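Local coordinates for protein CRISPR-associated endonuclease Cas9 (Campylobacter jejuni subsp. jejuni serotype O:2, PDB 5X2G) that uses a bound guide RNA to recognise and cut invading DNA, the full-length enzyme having a RuvC-like and an HNH nuclease domain for the two strands, at residues 73-78 / 127-132; 166-171 / 207-212. All coordinates share one frame; numbering follows the deposited sequence.

In the fold
Followed from the N terminus, the chain leaves the RuvC-like sheet through the long helix 52-81, the arginine-rich bridge helix of Cas9, and enters the helical recognition lobe. Interaction 1 sets the end of this helix against helix 121-133 and closes a loop of 48 residues. Only after that loop is shut does interaction 2 begin: it brings the start of helix 168-175 to helix 203-219 across 35 intervening residues. The two loops are in series and neither encloses nor crosses the other. The centres of the two contacts lie about 16 Å apart, and the contacts meet where I131 packs on E209 and I128 on L210. R111 of helix 107-113 touches H130 and V127 and pairs with E209.

Interaction 1 (73-78 / 127-132); sequences HLKHLI and VILHIA. With nucleotides of chain B.
L74 and L129 are the pair whose CA atoms come nearest, 7.3 Å apart, on helix segments that run nearly antiparallel (164° between N-to-C directions) with their axes 10.5 Å apart at closest approach. At this spacing the side chains make the contact, and no hydrogen bond joins the two segments. L74 bridges two turns of the partner: its CD1 methyl sits 3.4 Å from A132 CB, a close methyl-to-methyl approach, while its CB lies 3.9 Å from L129 CD2. K75 crosses L129 at about a right angle, its CG lying against both leucine methyls. Beyond that point the lysine chain is extended, carrying NZ past the apolar patch to the carbonyl oxygen of Y89 and an RNA phosphate. One turn on, I78 CG2 and I128 CD1 meet more loosely, at 4.4 Å.

Histidines leave both helices on the sides turned from this seam and reach the RNA of chain B. The H76 ring lies over the base of adenosine 63 of chain B, whose N7 is 3.2 Å above the ring plane, and Y86 also stacks on H76. H76 NE2 donates to OP1 of the same nucleotide at 2.9 Å, so one residue holds base and phosphate together. H73 covers the ribose of that nucleotide with a ring face. H130, with CG anti to its backbone N (chi1 -175°), extends to adenosine 44 of chain B and gives OP1 a nearly straight bond from NE2 (2.9 Å, 169°); OP1 of adenosine 45 of chain B lies at the edge of its ring, near the plane.

Chemically, then, the seam divides into an apolar interior that joins the bridge helix to helix 121-133 and polar flanks whose histidines contact base, ribose and phosphates of the RNA, consistent with a recognition lobe organised around its guide.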
ATOM      1  N   HIS A  73     -18.727  18.814  17.144  1.00 41.85           N
ATOM      2  CA  HIS A  73     -18.621  20.267  17.055  1.00 44.43           C
ATOM      3  C   HIS A  73     -19.993  20.901  16.861  1.00 45.58           C
ATOM      4  O   HIS A  73     -20.342  21.877  17.534  1.00 49.25           O
ATOM      5  CB  HIS A  73     -17.679  20.640  15.910  1.00 44.28           C
ATOM      6  CG  HIS A  73     -17.097  22.015  16.017  1.00 44.52           C
ATOM      7  ND1 HIS A  73     -17.750  23.060  16.635  1.00 46.51           N
ATOM      8  CD2 HIS A  73     -15.915  22.516  15.583  1.00 43.17           C
ATOM      9  CE1 HIS A  73     -16.998  24.143  16.575  1.00 46.37           C
ATOM     10  NE2 HIS A  73     -15.879  23.840  15.943  1.00 43.08           N
ATOM     11  N   LEU A  74     -20.792  20.348  15.946  1.00 43.70           N
ATOM     12  CA  LEU A  74     -22.121  20.893  15.695  1.00 45.84           C
ATOM     13  C   LEU A  74     -23.052  20.682  16.881  1.00 48.53           C
ATOM     14  O   LEU A  74     -23.905  21.533  17.155  1.00 50.40           O
ATOM     15  CB  LEU A  74     -22.712  20.270  14.436  1.00 46.10           C
ATOM     16  CG  LEU A  74     -21.905  20.553  13.172  1.00 46.10           C
ATOM     17  CD1 LEU A  74     -22.309  19.596  12.083  1.00 41.09           C
ATOM     18  CD2 LEU A  74     -22.109  21.988  12.723  1.00 48.75           C
ATOM     19  N   LYS A  75     -22.912  19.562  17.592  1.00 47.53           N
ATOM     20  CA  LYS A  75     -23.704  19.366  18.800  1.00 50.56           C
ATOM     21  C   LYS A  75     -23.349  20.391  19.872  1.00 52.40           C
ATOM     22  O   LYS A  75     -24.224  20.810  20.639  1.00 54.28           O
ATOM     23  CB  LYS A  75     -23.519  17.940  19.322  1.00 42.62           C
ATOM     24  CG  LYS A  75     -24.098  16.877  18.395  1.00 47.34           C
ATOM     25  CD  LYS A  75     -23.708  15.471  18.827  1.00 43.35           C
ATOM     26  CE  LYS A  75     -24.327  14.427  17.911  1.00 43.99           C
ATOM     27  NZ  LYS A  75     -23.972  13.036  18.311  1.00 36.74           N
ATOM     28  N   HIS A  76     -22.084  20.814  19.937  1.00 45.76           N
ATOM     29  CA  HIS A  76     -21.713  21.895  20.846  1.00 52.48           C
ATOM     30  C   HIS A  76     -22.322  23.222  20.406  1.00 53.32           C
ATOM     31  O   HIS A  76     -22.803  23.997  21.241  1.00 52.15           O
ATOM     32  CB  HIS A  76     -20.191  22.016  20.940  1.00 47.03           C
ATOM     33  CG  HIS A  76     -19.559  21.033  21.876  1.00 46.20           C
ATOM     34  ND1 HIS A  76     -19.860  20.984  23.220  1.00 53.10           N
ATOM     35  CD2 HIS A  76     -18.632  20.068  21.664  1.00 48.71           C
ATOM     36  CE1 HIS A  76     -19.152  20.029  23.794  1.00 49.81           C
ATOM     37  NE2 HIS A  76     -18.399  19.457  22.873  1.00 48.04           N
ATOM     38  N   LEU A  77     -22.314  23.499  19.098  1.00 51.18           N
ATOM     39  CA  LEU A  77     -22.845  24.768  18.608  1.00 53.72           C
ATOM     40  C   LEU A  77     -24.336  24.895  18.890  1.00 57.95           C
ATOM     41  O   LEU A  77     -24.810  25.969  19.278  1.00 64.04           O
ATOM     42  CB  LEU A  77     -22.573  24.914  17.111  1.00 53.06           C
ATOM     43  CG  LEU A  77     -21.124  25.076  16.643  1.00 52.57           C
ATOM     44  CD1 LEU A  77     -21.077  25.295  15.135  1.00 52.45           C
ATOM     45  CD2 LEU A  77     -20.435  26.221  17.373  1.00 52.24           C
ATOM     46  N   ILE A  78     -25.097  23.815  18.700  1.00 59.34           N
ATOM     47  CA  ILE A  78     -26.533  23.911  18.943  1.00 62.58           C
ATOM     48  C   ILE A  78     -26.838  23.868  20.438  1.00 65.97           C
ATOM     49  O   ILE A  78     -27.836  24.445  20.885  1.00 70.75           O
ATOM     50  CB  ILE A  78     -27.301  22.815  18.176  1.00 60.18           C
ATOM     51  CG1 ILE A  78     -27.191  21.460  18.878  1.00 62.67           C
ATOM     52  CG2 ILE A  78     -26.817  22.719  16.734  1.00 54.77           C
ATOM     53  CD1 ILE A  78     -28.453  21.056  19.625  1.00 63.61           C
ATOM     54  N   VAL A 127     -32.394  18.618  12.173  1.00 53.32           N
ATOM     55  CA  VAL A 127     -32.242  18.932  10.755  1.00 52.49           C
ATOM     56  C   VAL A 127     -30.778  19.192  10.423  1.00 52.23           C
ATOM     57  O   VAL A 127     -30.260  18.703   9.411  1.00 53.59           O
ATOM     58  CB  VAL A 127     -33.130  20.131  10.373  1.00 53.96           C
ATOM     59  CG1 VAL A 127     -32.762  20.652   8.991  1.00 52.50           C
ATOM     60  CG2 VAL A 127     -34.594  19.735  10.414  1.00 54.54           C
ATOM     61  N   ILE A 128     -30.088  19.957  11.270  1.00 50.34           N
ATOM     62  CA  ILE A 128     -28.683  20.265  11.020  1.00 48.18           C
ATOM     63  C   ILE A 128     -27.834  19.003  11.103  1.00 46.53           C
ATOM     64  O   ILE A 128     -26.971  18.762  10.251  1.00 46.60           O
ATOM     65  CB  ILE A 128     -28.190  21.342  12.005  1.00 46.06           C
ATOM     66  CG1 ILE A 128     -28.979  22.641  11.820  1.00 48.54           C
ATOM     67  CG2 ILE A 128     -26.701  21.584  11.823  1.00 44.93           C
ATOM     68  CD1 ILE A 128     -28.627  23.719  12.824  1.00 50.27           C
ATOM     69  N   LEU A 129     -28.071  18.173  12.120  1.00 44.56           N
ATOM     70  CA  LEU A 129     -27.252  16.979  12.300  1.00 43.02           C
ATOM     71  C   LEU A 129     -27.533  15.928  11.231  1.00 40.64           C
ATOM     72  O   LEU A 129     -26.644  15.140  10.891  1.00 39.58           O
ATOM     73  CB  LEU A 129     -27.473  16.402  13.696  1.00 44.41           C
ATOM     74  CG  LEU A 129     -27.059  17.359  14.820  1.00 50.19           C
ATOM     75  CD1 LEU A 129     -27.465  16.819  16.182  1.00 49.53           C
ATOM     76  CD2 LEU A 129     -25.562  17.618  14.771  1.00 40.48           C
ATOM     77  N   HIS A 130     -28.750  15.899  10.688  1.00 40.95           N
ATOM     78  CA  HIS A 130     -29.059  14.943   9.627  1.00 40.62           C
ATOM     79  C   HIS A 130     -28.332  15.304   8.339  1.00 39.86           C
ATOM     80  O   HIS A 130     -27.729  14.442   7.689  1.00 36.07           O
ATOM     81  CB  HIS A 130     -30.569  14.884   9.399  1.00 39.64           C
ATOM     82  CG  HIS A 130     -30.991  13.838   8.415  1.00 45.44           C
ATOM     83  ND1 HIS A 130     -31.690  14.135   7.266  1.00 45.77           N
ATOM     84  CD2 HIS A 130     -30.818  12.494   8.415  1.00 43.93           C
ATOM     85  CE1 HIS A 130     -31.929  13.020   6.598  1.00 45.39           C
ATOM     86  NE2 HIS A 130     -31.410  12.009   7.273  1.00 43.18           N
ATOM     87  N   ILE A 131     -28.377  16.582   7.956  1.00 41.11           N
ATOM     88  CA  ILE A 131     -27.704  17.031   6.742  1.00 38.65           C
ATOM     89  C   ILE A 131     -26.192  16.913   6.894  1.00 40.46           C
ATOM     90  O   ILE A 131     -25.481  16.596   5.933  1.00 40.05           O
ATOM     91  CB  ILE A 131     -28.145  18.470   6.408  1.00 44.46           C
ATOM     92  CG1 ILE A 131     -29.534  18.452   5.764  1.00 43.53           C
ATOM     93  CG2 ILE A 131     -27.128  19.177   5.513  1.00 40.53           C
ATOM     94  CD1 ILE A 131     -30.430  19.581   6.201  1.00 47.34           C
ATOM     95  N   ALA A 132     -25.681  17.129   8.105  1.00 37.27           N
ATOM     96  CA  ALA A 132     -24.238  17.126   8.310  1.00 36.18           C
ATOM     97  C   ALA A 132     -23.649  15.720   8.362  1.00 35.16           C
ATOM     98  O   ALA A 132     -22.493  15.530   7.964  1.00 33.14           O
ATOM     99  CB  ALA A 132     -23.895  17.878   9.590  1.00 37.10           C
TER
ATOM    100  P     A B  63     -15.407  17.399  21.407  1.00 44.82           P
ATOM    101  OP1   A B  63     -16.234  17.551  22.631  1.00 43.06           O
ATOM    102  OP2   A B  63     -15.266  16.059  20.775  1.00 43.48           O
ATOM    103  O5'   A B  63     -15.950  18.400  20.290  1.00 44.40           O
ATOM    104  C5'   A B  63     -15.309  18.493  19.023  1.00 43.62           C
ATOM    105  C4'   A B  63     -14.932  19.917  18.681  1.00 48.13           C
ATOM    106  O4'   A B  63     -16.021  20.795  19.067  1.00 50.75           O
ATOM    107  C3'   A B  63     -13.713  20.490  19.400  1.00 45.54           C
ATOM    108  O3'   A B  63     -12.461  20.211  18.783  1.00 44.13           O
ATOM    109  C2'   A B  63     -13.998  21.986  19.417  1.00 49.72           C
ATOM    110  O2'   A B  63     -13.665  22.570  18.167  1.00 53.45           O
ATOM    111  C1'   A B  63     -15.515  22.014  19.562  1.00 49.44           C
ATOM    112  N9    A B  63     -15.942  22.171  20.965  1.00 49.92           N
ATOM    113  C8    A B  63     -15.598  21.409  22.054  1.00 48.62           C
ATOM    114  N7    A B  63     -16.158  21.804  23.172  1.00 49.83           N
ATOM    115  C5    A B  63     -16.924  22.896  22.789  1.00 46.75           C
ATOM    116  C6    A B  63     -17.765  23.763  23.508  1.00 48.56           C
ATOM    117  N6    A B  63     -17.982  23.657  24.821  1.00 55.33           N
ATOM    118  N1    A B  63     -18.382  24.753  22.823  1.00 49.09           N
ATOM    119  C2    A B  63     -18.164  24.859  21.506  1.00 47.86           C
ATOM    120  N3    A B  63     -17.396  24.106  20.720  1.00 46.13           N
ATOM    121  C4    A B  63     -16.801  23.133  21.433  1.00 45.66           C
ATOM    122  P     A B  45     -29.441  10.896  11.818  1.00 40.44           P
ATOM    123  OP1   A B  45     -29.186  12.356  11.753  1.00 41.58           O
ATOM    124  OP2   A B  45     -29.039  10.029  10.681  1.00 37.95           O
ATOM    125  O5'   A B  45     -28.766  10.350  13.152  1.00 42.57           O
ATOM    126  C5'   A B  45     -29.014  10.997  14.389  1.00 42.72           C
ATOM    127  C4'   A B  45     -28.800  10.077  15.564  1.00 44.20           C
ATOM    128  O4'   A B  45     -29.726   8.959  15.510  1.00 44.00           O
ATOM    129  C3'   A B  45     -27.441   9.410  15.665  1.00 42.46           C
ATOM    130  O3'   A B  45     -26.437  10.278  16.156  1.00 42.27           O
ATOM    131  C2'   A B  45     -27.735   8.233  16.583  1.00 41.24           C
ATOM    132  O2'   A B  45     -27.846   8.671  17.931  1.00 39.21           O
ATOM    133  C1'   A B  45     -29.127   7.820  16.098  1.00 41.83           C
ATOM    134  N9    A B  45     -29.053   6.745  15.093  1.00 40.53           N
ATOM    135  C8    A B  45     -29.024   6.867  13.727  1.00 39.16           C
ATOM    136  N7    A B  45     -28.948   5.720  13.100  1.00 39.65           N
ATOM    137  C5    A B  45     -28.920   4.779  14.120  1.00 37.73           C
ATOM    138  C6    A B  45     -28.840   3.375  14.113  1.00 34.49           C
ATOM    139  N6    A B  45     -28.776   2.636  13.000  1.00 33.42           N
ATOM    140  N1    A B  45     -28.832   2.745  15.309  1.00 34.95           N
ATOM    141  C2    A B  45     -28.897   3.479  16.425  1.00 36.70           C
ATOM    142  N3    A B  45     -28.974   4.800  16.559  1.00 38.67           N
ATOM    143  C4    A B  45     -28.980   5.398  15.355  1.00 38.47           C
ATOM    144  P     A B  44     -32.215   8.014   7.585  1.00 42.75           P
ATOM    145  OP1   A B  44     -31.633   9.153   6.825  1.00 44.31           O
ATOM    146  OP2   A B  44     -31.661   6.650   7.411  1.00 43.81           O
ATOM    147  O5'   A B  44     -32.149   8.386   9.131  1.00 44.13           O
ATOM    148  C5'   A B  44     -32.717   9.597   9.608  1.00 46.87           C
ATOM    149  C4'   A B  44     -32.907   9.568  11.104  1.00 48.31           C
ATOM    150  O4'   A B  44     -33.680   8.403  11.490  1.00 43.78           O
ATOM    151  C3'   A B  44     -31.636   9.461  11.928  1.00 43.78           C
ATOM    152  O3'   A B  44     -31.011  10.718  12.093  1.00 43.54           O
ATOM    153  C2'   A B  44     -32.132   8.855  13.238  1.00 44.56           C
ATOM    154  O2'   A B  44     -32.713   9.850  14.068  1.00 47.02           O
ATOM    155  C1'   A B  44     -33.255   7.940  12.753  1.00 45.10           C
ATOM    156  N9    A B  44     -32.853   6.524  12.636  1.00 38.66           N
ATOM    157  C8    A B  44     -32.658   5.802  11.487  1.00 37.40           C
ATOM    158  N7    A B  44     -32.333   4.549  11.697  1.00 44.03           N
ATOM    159  C5    A B  44     -32.323   4.435  13.083  1.00 47.29           C
ATOM    160  C6    A B  44     -32.055   3.354  13.947  1.00 37.09           C
ATOM    161  N6    A B  44     -31.728   2.128  13.528  1.00 35.94           N
ATOM    162  N1    A B  44     -32.125   3.575  15.276  1.00 38.13           N
ATOM    163  C2    A B  44     -32.448   4.802  15.701  1.00 39.36           C
ATOM    164  N3    A B  44     -32.726   5.892  14.989  1.00 45.39           N
ATOM    165  C4    A B  44     -32.644   5.643  13.672  1.00 38.64           C
TER

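Interaction 2 (166-171 / 207-212); sequences QSVGEY and KDELKL
S167 and E209 bring the backbones close, with 5.2 Å between their CA atoms, and the tight part of the contact is built round the E209 side chain. Its CG, anti to the backbone N (chi1 171°), lies 3.5 Å from S167 CB, and the extended chain delivers the carboxylate to the first turn of helix 168-175. There OE2 accepts a weak, bent bond from G169 N (2.8 Å, 129°) and presses against V168 CB at 3.2 Å, the valine and glutamate side chains crossing at about a right angle. OE1 takes a salt bridge from R111 of helix 107-113 and a water 2.9 Å away, so both carboxylate oxygens are engaged in a buried setting.

Toward solvent the contact thins. L212, partly exposed, reaches Q166 with one methyl, CD1 standing 3.4 Å from the backbone O, and the Q166 side chain is exposed.

S167 occupies the N-cap: its OG receives a straight but long and weak bond from E170 N (3.4 Å, 173°). The extended E170 side chain reaches back along the chain, OE1 accepting from Q166 N at 3.0 Å. The negative charge of E209 probably gains from the helix dipole as well as from R111. Within the mainly helical recognition lobe, this is a serine N-cap with a capping-box-like reciprocal pattern, short of the strict definition because the return bond goes to Q166 N rather than S167 N.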
ATOM      1  N   GLN A 166     -37.547  22.746  -4.101  1.00 63.01           N
ATOM      2  CA  GLN A 166     -36.830  23.828  -3.438  1.00 67.94           C
ATOM      3  C   GLN A 166     -35.534  23.356  -2.797  1.00 66.95           C
ATOM      4  O   GLN A 166     -34.578  24.135  -2.695  1.00 68.87           O
ATOM      5  CB  GLN A 166     -37.710  24.479  -2.371  1.00 71.64           C
ATOM      6  CG  GLN A 166     -38.924  25.209  -2.904  1.00 74.11           C
ATOM      7  CD  GLN A 166     -39.538  26.124  -1.864  1.00 77.91           C
ATOM      8  OE1 GLN A 166     -38.989  27.184  -1.552  1.00 77.72           O
ATOM      9  NE2 GLN A 166     -40.676  25.715  -1.314  1.00 80.17           N
ATOM     10  N   SER A 167     -35.479  22.103  -2.355  1.00 64.85           N
ATOM     11  CA  SER A 167     -34.309  21.600  -1.654  1.00 60.16           C
ATOM     12  C   SER A 167     -34.227  20.093  -1.825  1.00 56.17           C
ATOM     13  O   SER A 167     -35.188  19.442  -2.242  1.00 56.92           O
ATOM     14  CB  SER A 167     -34.351  21.961  -0.166  1.00 60.68           C
ATOM     15  OG  SER A 167     -35.430  21.309   0.481  1.00 59.37           O
ATOM     16  N   VAL A 168     -33.054  19.548  -1.496  1.00 53.28           N
ATOM     17  CA  VAL A 168     -32.869  18.099  -1.498  1.00 50.09           C
ATOM     18  C   VAL A 168     -33.871  17.436  -0.561  1.00 49.42           C
ATOM     19  O   VAL A 168     -34.408  16.363  -0.862  1.00 50.93           O
ATOM     20  CB  VAL A 168     -31.417  17.748  -1.116  1.00 46.53           C
ATOM     21  CG1 VAL A 168     -31.268  16.252  -0.893  1.00 43.45           C
ATOM     22  CG2 VAL A 168     -30.446  18.236  -2.183  1.00 43.80           C
ATOM     23  N   GLY A 169     -34.152  18.073   0.578  1.00 49.40           N
ATOM     24  CA  GLY A 169     -35.070  17.488   1.542  1.00 49.19           C
ATOM     25  C   GLY A 169     -36.465  17.293   0.981  1.00 53.05           C
ATOM     26  O   GLY A 169     -37.050  16.213   1.102  1.00 55.01           O
ATOM     27  N   GLU A 170     -37.021  18.339   0.364  1.00 51.91           N
ATOM     28  CA  GLU A 170     -38.340  18.213  -0.249  1.00 57.34           C
ATOM     29  C   GLU A 170     -38.336  17.149  -1.337  1.00 57.11           C
ATOM     30  O   GLU A 170     -39.322  16.421  -1.513  1.00 57.22           O
ATOM     31  CB  GLU A 170     -38.793  19.558  -0.820  1.00 59.88           C
ATOM     32  CG  GLU A 170     -40.153  19.508  -1.505  1.00 64.37           C
ATOM     33  CD  GLU A 170     -40.584  20.851  -2.065  1.00 69.00           C
ATOM     34  OE1 GLU A 170     -39.711  21.719  -2.269  1.00 68.78           O
ATOM     35  OE2 GLU A 170     -41.798  21.037  -2.299  1.00 72.12           O
ATOM     36  N   TYR A 171     -37.229  17.038  -2.071  1.00 55.38           N
ATOM     37  CA  TYR A 171     -37.122  16.032  -3.121  1.00 56.15           C
ATOM     38  C   TYR A 171     -37.170  14.624  -2.541  1.00 54.55           C
ATOM     39  O   TYR A 171     -37.940  13.774  -3.002  1.00 56.35           O
ATOM     40  CB  TYR A 171     -35.836  16.258  -3.912  1.00 55.53           C
ATOM     41  CG  TYR A 171     -35.431  15.127  -4.828  1.00 55.23           C
ATOM     42  CD1 TYR A 171     -36.179  14.811  -5.955  1.00 55.65           C
ATOM     43  CD2 TYR A 171     -34.275  14.398  -4.584  1.00 54.62           C
ATOM     44  CE1 TYR A 171     -35.797  13.785  -6.801  1.00 55.56           C
ATOM     45  CE2 TYR A 171     -33.885  13.372  -5.422  1.00 53.91           C
ATOM     46  CZ  TYR A 171     -34.648  13.069  -6.528  1.00 54.61           C
ATOM     47  OH  TYR A 171     -34.254  12.049  -7.360  1.00 54.23           O
ATOM     48  N   LYS A 207     -25.525  21.939   0.913  1.00 56.27           N
ATOM     49  CA  LYS A 207     -25.182  23.231   1.496  1.00 58.39           C
ATOM     50  C   LYS A 207     -26.228  24.279   1.140  1.00 58.59           C
ATOM     51  O   LYS A 207     -26.614  25.091   1.990  1.00 59.82           O
ATOM     52  CB  LYS A 207     -23.794  23.673   1.032  1.00 60.00           C
ATOM     53  CG  LYS A 207     -23.425  25.087   1.467  1.00 63.56           C
ATOM     54  CD  LYS A 207     -22.143  25.560   0.802  1.00 67.52           C
ATOM     55  CE  LYS A 207     -20.912  25.131   1.583  1.00 67.86           C
ATOM     56  NZ  LYS A 207     -20.785  25.880   2.864  1.00 66.04           N
ATOM     57  N   ASP A 208     -26.704  24.266  -0.109  1.00 58.37           N
ATOM     58  CA  ASP A 208     -27.761  25.191  -0.509  1.00 60.26           C
ATOM     59  C   ASP A 208     -29.024  24.979   0.315  1.00 61.85           C
ATOM     60  O   ASP A 208     -29.686  25.946   0.705  1.00 66.82           O
ATOM     61  CB  ASP A 208     -28.069  25.036  -2.000  1.00 61.38           C
ATOM     62  CG  ASP A 208     -26.899  25.430  -2.885  1.00 66.42           C
ATOM     63  OD1 ASP A 208     -26.051  26.228  -2.432  1.00 69.07           O
ATOM     64  OD2 ASP A 208     -26.829  24.942  -4.033  1.00 67.29           O
ATOM     65  N   GLU A 209     -29.373  23.720   0.598  1.00 58.86           N
ATOM     66  CA  GLU A 209     -30.576  23.454   1.382  1.00 58.70           C
ATOM     67  C   GLU A 209     -30.450  24.023   2.789  1.00 59.09           C
ATOM     68  O   GLU A 209     -31.376  24.668   3.295  1.00 59.97           O
ATOM     69  CB  GLU A 209     -30.864  21.954   1.440  1.00 54.01           C
ATOM     70  CG  GLU A 209     -31.975  21.617   2.428  1.00 55.03           C
ATOM     71  CD  GLU A 209     -32.345  20.149   2.443  1.00 55.01           C
ATOM     72  OE1 GLU A 209     -33.145  19.751   3.317  1.00 53.85           O
ATOM     73  OE2 GLU A 209     -31.840  19.394   1.587  1.00 54.59           O
ATOM     74  N   LEU A 210     -29.309  23.788   3.441  1.00 58.58           N
ATOM     75  CA  LEU A 210     -29.125  24.292   4.798  1.00 59.21           C
ATOM     76  C   LEU A 210     -29.119  25.815   4.820  1.00 57.39           C
ATOM     77  O   LEU A 210     -29.666  26.433   5.742  1.00 58.58           O
ATOM     78  CB  LEU A 210     -27.835  23.733   5.398  1.00 55.61           C
ATOM     79  CG  LEU A 210     -27.583  24.057   6.872  1.00 53.29           C
ATOM     80  CD1 LEU A 210     -28.810  23.739   7.711  1.00 53.50           C
ATOM     81  CD2 LEU A 210     -26.370  23.295   7.382  1.00 53.60           C
ATOM     82  N   LYS A 211     -28.508  26.440   3.811  1.00 60.21           N
ATOM     83  CA  LYS A 211     -28.582  27.894   3.697  1.00 62.94           C
ATOM     84  C   LYS A 211     -30.009  28.350   3.424  1.00 64.95           C
ATOM     85  O   LYS A 211     -30.468  29.350   3.988  1.00 68.19           O
ATOM     86  CB  LYS A 211     -27.635  28.384   2.600  1.00 61.14           C
ATOM     87  CG  LYS A 211     -26.314  28.911   3.129  1.00 60.99           C
ATOM     88  CD  LYS A 211     -25.140  28.504   2.254  1.00 59.75           C
ATOM     89  CE  LYS A 211     -25.207  29.151   0.885  1.00 65.11           C
ATOM     90  NZ  LYS A 211     -23.936  28.956   0.131  1.00 64.99           N
ATOM     91  N   LEU A 212     -30.729  27.622   2.568  1.00 65.31           N
ATOM     92  CA  LEU A 212     -32.123  27.954   2.301  1.00 66.36           C
ATOM     93  C   LEU A 212     -32.982  27.761   3.545  1.00 64.68           C
ATOM     94  O   LEU A 212     -33.901  28.547   3.798  1.00 66.88           O
ATOM     95  CB  LEU A 212     -32.642  27.108   1.137  1.00 66.42           C
ATOM     96  CG  LEU A 212     -33.927  27.525   0.417  1.00 72.26           C
ATOM     97  CD1 LEU A 212     -33.884  27.073  -1.033  1.00 74.31           C
ATOM     98  CD2 LEU A 212     -35.147  26.947   1.099  1.00 70.91           C
TER
HETATM   99  O   HOH W   1     -35.380  21.613   2.906  1.00 47.26           O